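Local coordinates for DMATS type aromatic prenyltransferase (Micromonospora olivasterospora, PDB 6ZRY), which probably transfers a dimethylallyl group onto the indole ring of tryptophan, as a bacterial member of the aromatic prenyltransferases, at residues A[2-14]-A[32-45]. Sequence-based numbering, arbitrary orientation.
Sequences AGLSVSDHLDGQL and LAGLLGPVGPRPLY
Val6 turns CG1 away from its own N (chi1 178°), which brings that methyl 3.7 Å from CG1 of Val39, while its CG2 lies beside the carbonyl oxygens of Val39 and Arg42. Leu44, whose CG stands anti to the carbonyl carbon (chi1 -75°), spreads its two methyls over the turn into helix 6-21: CD1 meets CB of Leu4 and of His9, and CD2 packs on CA of Val6. Three backbone hydrogen bonds join the two segments around these groups. Leu44 N donates to Leu4 O at 2.9 Å, and Val6 N reaches Arg42 O, making Ser5 and Pro43 a single beta bridge; Ser7 N donates to Gly40 O at 2.9 Å. The bonds from Val6 and Ser7 thus give two amides of the helix's first turn acceptors from the Val39–Arg42 type I turn. Ser5 and Asp8 close the same helix end as a capping box: Asp8 N donates to Ser5 OG at 3.0 Å, and Ser5 N meets Asp8 OD2 from above the carboxylate plane. In this ABBA-barrel fold, helices 6-21 and 26-36 lie on the outside of the strand barrel, their short segments running roughly antiparallel, 144° apart. Between them CD1 of Leu10 crosses to CD2 of Leu36 at 3.7 Å, and the side chains of Leu14 and Leu32 lie alongside, pointing opposite ways, with CD2 of Leu14 3.8 Å from CB of Leu32. Leu32 also touches Val61 and Ile77, on strands 61-68 and 71-79 of the barrel.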
loop_
_atom_site.group_PDB
_atom_site.type_symbol
_atom_site.label_atom_id
_atom_site.label_comp_id
_atom_site.label_asym_id
_atom_site.label_seq_id
_atom_site.Cartn_x
_atom_site.Cartn_y
_atom_site.Cartn_z
ATOM N N ALA A 2 -13.487 -13.505 27.019
ATOM C CA ALA A 2 -12.070 -13.832 26.773
ATOM C C ALA A 2 -11.250 -12.549 26.693
ATOM O O ALA A 2 -11.829 -11.472 26.794
ATOM C CB ALA A 2 -11.946 -14.609 25.498
ATOM N N GLY A 3 -9.948 -12.686 26.495
ATOM C CA GLY A 3 -9.081 -11.585 26.063
ATOM C C GLY A 3 -9.495 -11.113 24.691
ATOM O O GLY A 3 -10.163 -11.886 23.947
ATOM N N LEU A 4 -9.135 -9.894 24.349
ATOM C CA LEU A 4 -9.386 -9.343 23.006
ATOM C C LEU A 4 -8.614 -10.165 22.007
ATOM O O LEU A 4 -7.489 -10.565 22.331
ATOM C CB LEU A 4 -8.969 -7.887 22.976
ATOM C CG LEU A 4 -9.870 -6.969 23.789
ATOM C CD1 LEU A 4 -9.306 -5.566 23.847
ATOM C CD2 LEU A 4 -11.241 -6.947 23.196
ATOM N N SER A 5 -9.222 -10.449 20.860
ATOM C CA SER A 5 -8.532 -11.017 19.678
ATOM C C SER A 5 -8.090 -9.910 18.709
ATOM O O SER A 5 -8.575 -8.764 18.771
ATOM C CB SER A 5 -9.412 -12.001 18.975
ATOM O OG SER A 5 -10.533 -11.334 18.394
ATOM N N VAL A 6 -7.252 -10.277 17.759
ATOM C CA VAL A 6 -6.886 -9.382 16.649
ATOM C C VAL A 6 -8.151 -8.974 15.893
ATOM O O VAL A 6 -8.268 -7.802 15.587
ATOM C CB VAL A 6 -5.861 -10.042 15.739
ATOM C CG1 VAL A 6 -5.512 -9.143 14.565
ATOM C CG2 VAL A 6 -4.631 -10.460 16.533
ATOM N N SER A 7 -9.052 -9.903 15.594
ATOM C CA SER A 7 -10.332 -9.597 14.908
ATOM C C SER A 7 -11.138 -8.565 15.719
ATOM O O SER A 7 -11.726 -7.614 15.109
ATOM C CB SER A 7 -11.145 -10.843 14.669
ATOM O OG SER A 7 -12.469 -10.494 14.227
ATOM N N ASP A 8 -11.241 -8.760 17.024
ATOM C CA ASP A 8 -11.998 -7.846 17.915
ATOM C C ASP A 8 -11.506 -6.409 17.678
ATOM O O ASP A 8 -12.358 -5.524 17.403
ATOM C CB ASP A 8 -11.843 -8.221 19.389
ATOM C CG ASP A 8 -12.483 -9.530 19.811
ATOM O OD1 ASP A 8 -13.354 -10.023 19.098
ATOM O OD2 ASP A 8 -12.038 -10.071 20.822
ATOM N N HIS A 9 -10.182 -6.209 17.719
ATOM C CA HIS A 9 -9.527 -4.897 17.533
ATOM C C HIS A 9 -9.819 -4.385 16.114
ATOM O O HIS A 9 -10.361 -3.263 15.976
ATOM C CB HIS A 9 -8.043 -5.021 17.843
ATOM C CG HIS A 9 -7.367 -3.699 18.038
ATOM N ND1 HIS A 9 -7.620 -2.898 19.126
ATOM C CD2 HIS A 9 -6.475 -3.030 17.281
ATOM C CE1 HIS A 9 -6.886 -1.774 19.021
ATOM N NE2 HIS A 9 -6.189 -1.846 17.918
ATOM N N LEU A 10 -9.456 -5.159 15.074
ATOM C CA LEU A 10 -9.452 -4.659 13.668
ATOM C C LEU A 10 -10.874 -4.522 13.155
ATOM O O LEU A 10 -11.139 -3.594 12.404
ATOM C CB LEU A 10 -8.684 -5.611 12.767
ATOM C CG LEU A 10 -7.234 -5.899 13.146
ATOM C CD1 LEU A 10 -6.527 -6.572 11.999
ATOM C CD2 LEU A 10 -6.496 -4.680 13.551
ATOM N N ASP A 11 -11.739 -5.467 13.506
ATOM C CA ASP A 11 -13.141 -5.459 13.036
ATOM C C ASP A 11 -13.816 -4.180 13.553
ATOM O O ASP A 11 -14.560 -3.609 12.819
ATOM C CB ASP A 11 -13.889 -6.723 13.481
ATOM C CG ASP A 11 -15.345 -6.768 13.030
ATOM O OD1 ASP A 11 -15.595 -6.718 11.792
ATOM O OD2 ASP A 11 -16.228 -6.827 13.932
ATOM N N GLY A 12 -13.538 -3.763 14.792
ATOM C CA GLY A 12 -14.095 -2.512 15.364
ATOM C C GLY A 12 -13.592 -1.288 14.627
ATOM O O GLY A 12 -14.368 -0.416 14.328
ATOM N N GLN A 13 -12.294 -1.237 14.350
ATOM C CA GLN A 13 -11.672 -0.159 13.554
ATOM C C GLN A 13 -12.366 -0.073 12.189
ATOM O O GLN A 13 -12.760 1.034 11.799
ATOM C CB GLN A 13 -10.173 -0.407 13.451
ATOM C CG GLN A 13 -9.442 -0.258 14.766
ATOM C CD GLN A 13 -8.002 -0.675 14.701
ATOM O OE1 GLN A 13 -7.666 -1.708 14.130
ATOM N NE2 GLN A 13 -7.127 0.120 15.301
ATOM N N LEU A 14 -12.492 -1.181 11.471
ATOM C CA LEU A 14 -13.093 -1.169 10.114
ATOM C C LEU A 14 -14.560 -0.698 10.184
ATOM O O LEU A 14 -14.972 0.051 9.315
ATOM C CB LEU A 14 -13.003 -2.549 9.475
ATOM C CG LEU A 14 -13.591 -2.631 8.069
ATOM C CD1 LEU A 14 -12.949 -1.613 7.166
ATOM C CD2 LEU A 14 -13.436 -4.030 7.486
ATOM N N LEU A 32 -12.552 -8.671 5.686
ATOM C CA LEU A 32 -11.442 -8.552 6.659
ATOM C C LEU A 32 -11.279 -9.866 7.439
ATOM O O LEU A 32 -10.111 -10.301 7.625
ATOM C CB LEU A 32 -11.678 -7.368 7.597
ATOM C CG LEU A 32 -10.715 -7.241 8.781
ATOM C CD1 LEU A 32 -9.261 -6.987 8.318
ATOM C CD2 LEU A 32 -11.186 -6.124 9.705
ATOM N N ALA A 33 -12.374 -10.464 7.937
ATOM C CA ALA A 33 -12.336 -11.764 8.639
ATOM C C ALA A 33 -11.677 -12.818 7.753
ATOM O O ALA A 33 -10.847 -13.564 8.261
ATOM C CB ALA A 33 -13.738 -12.184 9.073
ATOM N N GLY A 34 -12.026 -12.875 6.466
ATOM C CA GLY A 34 -11.407 -13.809 5.493
ATOM C C GLY A 34 -9.922 -13.549 5.359
ATOM O O GLY A 34 -9.133 -14.495 5.400
ATOM N N LEU A 35 -9.541 -12.285 5.197
ATOM C CA LEU A 35 -8.135 -11.900 4.971
ATOM C C LEU A 35 -7.319 -12.288 6.208
ATOM O O LEU A 35 -6.191 -12.802 6.061
ATOM C CB LEU A 35 -8.072 -10.383 4.701
ATOM C CG LEU A 35 -6.683 -9.841 4.458
ATOM C CD1 LEU A 35 -5.984 -10.611 3.353
ATOM C CD2 LEU A 35 -6.733 -8.366 4.139
ATOM N N LEU A 36 -7.856 -12.075 7.403
ATOM C CA LEU A 36 -7.106 -12.370 8.649
ATOM C C LEU A 36 -6.844 -13.883 8.789
ATOM O O LEU A 36 -5.787 -14.268 9.378
ATOM C CB LEU A 36 -7.881 -11.794 9.822
ATOM C CG LEU A 36 -7.770 -10.277 9.980
ATOM C CD1 LEU A 36 -8.719 -9.772 11.047
ATOM C CD2 LEU A 36 -6.343 -9.893 10.327
ATOM N N GLY A 37 -7.746 -14.727 8.302
ATOM C CA GLY A 37 -7.637 -16.189 8.471
ATOM C C GLY A 37 -7.344 -16.533 9.928
ATOM O O GLY A 37 -8.060 -16.068 10.827
ATOM N N PRO A 38 -6.253 -17.291 10.228
ATOM C CA PRO A 38 -6.015 -17.801 11.582
ATOM C C PRO A 38 -5.590 -16.731 12.606
ATOM O O PRO A 38 -5.598 -16.993 13.768
ATOM C CB PRO A 38 -4.892 -18.818 11.357
ATOM C CG PRO A 38 -4.129 -18.257 10.189
ATOM C CD PRO A 38 -5.170 -17.636 9.301
ATOM N N VAL A 39 -5.217 -15.543 12.138
ATOM C CA VAL A 39 -4.848 -14.392 13.003
ATOM C C VAL A 39 -6.100 -13.832 13.680
ATOM O O VAL A 39 -5.991 -13.332 14.819
ATOM C CB VAL A 39 -4.112 -13.338 12.180
ATOM C CG1 VAL A 39 -3.963 -12.025 12.922
ATOM C CG2 VAL A 39 -2.780 -13.869 11.731
ATOM N N GLY A 40 -7.255 -13.894 13.009
ATOM C CA GLY A 40 -8.475 -13.263 13.519
ATOM C C GLY A 40 -8.750 -13.658 14.975
ATOM O O GLY A 40 -8.906 -12.794 15.861
ATOM N N PRO A 41 -8.873 -14.970 15.273
ATOM C CA PRO A 41 -9.188 -15.414 16.623
ATOM C C PRO A 41 -8.037 -15.381 17.632
ATOM O O PRO A 41 -8.274 -15.691 18.817
ATOM C CB PRO A 41 -9.622 -16.886 16.424
ATOM C CG PRO A 41 -9.902 -17.006 14.956
ATOM C CD PRO A 41 -8.911 -16.071 14.304
ATOM N N ARG A 42 -6.843 -15.026 17.188
ATOM C CA ARG A 42 -5.617 -15.021 18.012
ATOM C C ARG A 42 -5.720 -13.927 19.077
ATOM O O ARG A 42 -6.077 -12.800 18.779
ATOM C CB ARG A 42 -4.406 -14.810 17.124
ATOM C CG ARG A 42 -3.096 -15.086 17.815
ATOM C CD ARG A 42 -1.927 -14.825 16.900
ATOM N NE ARG A 42 -0.704 -15.011 17.640
ATOM C CZ ARG A 42 -0.062 -16.149 17.741
ATOM N NH1 ARG A 42 -0.511 -17.220 17.121
ATOM N NH2 ARG A 42 1.069 -16.208 18.424
ATOM N N PRO A 43 -5.464 -14.237 20.363
ATOM C CA PRO A 43 -5.485 -13.207 21.410
ATOM C C PRO A 43 -4.429 -12.109 21.194
ATOM O O PRO A 43 -3.325 -12.430 20.814
ATOM C CB PRO A 43 -5.185 -13.984 22.703
ATOM C CG PRO A 43 -5.506 -15.442 22.368
ATOM C CD PRO A 43 -5.220 -15.599 20.888
ATOM N N LEU A 44 -4.785 -10.847 21.468
ATOM C CA LEU A 44 -3.857 -9.676 21.416
ATOM C C LEU A 44 -2.710 -9.838 22.410
ATOM O O LEU A 44 -1.680 -9.251 22.159
ATOM C CB LEU A 44 -4.596 -8.378 21.747
ATOM C CG LEU A 44 -5.511 -7.790 20.695
ATOM C CD1 LEU A 44 -5.985 -6.419 21.142
ATOM C CD2 LEU A 44 -4.816 -7.717 19.347
ATOM N N TYR A 45 -2.904 -10.528 23.527
ATOM C CA TYR A 45 -1.856 -10.706 24.573
ATOM C C TYR A 45 -0.826 -11.753 24.117
ATOM O O TYR A 45 0.178 -11.905 24.809
ATOM C CB TYR A 45 -2.457 -11.069 25.949
ATOM C CG TYR A 45 -3.224 -12.375 26.029
ATOM C CD1 TYR A 45 -2.585 -13.605 25.944
ATOM C CD2 TYR A 45 -4.603 -12.379 26.232
ATOM C CE1 TYR A 45 -3.297 -14.797 26.021
ATOM C CE2 TYR A 45 -5.330 -13.559 26.299
ATOM C CZ TYR A 45 -4.673 -14.774 26.197
ATOM O OH TYR A 45 -5.383 -15.939 26.265
#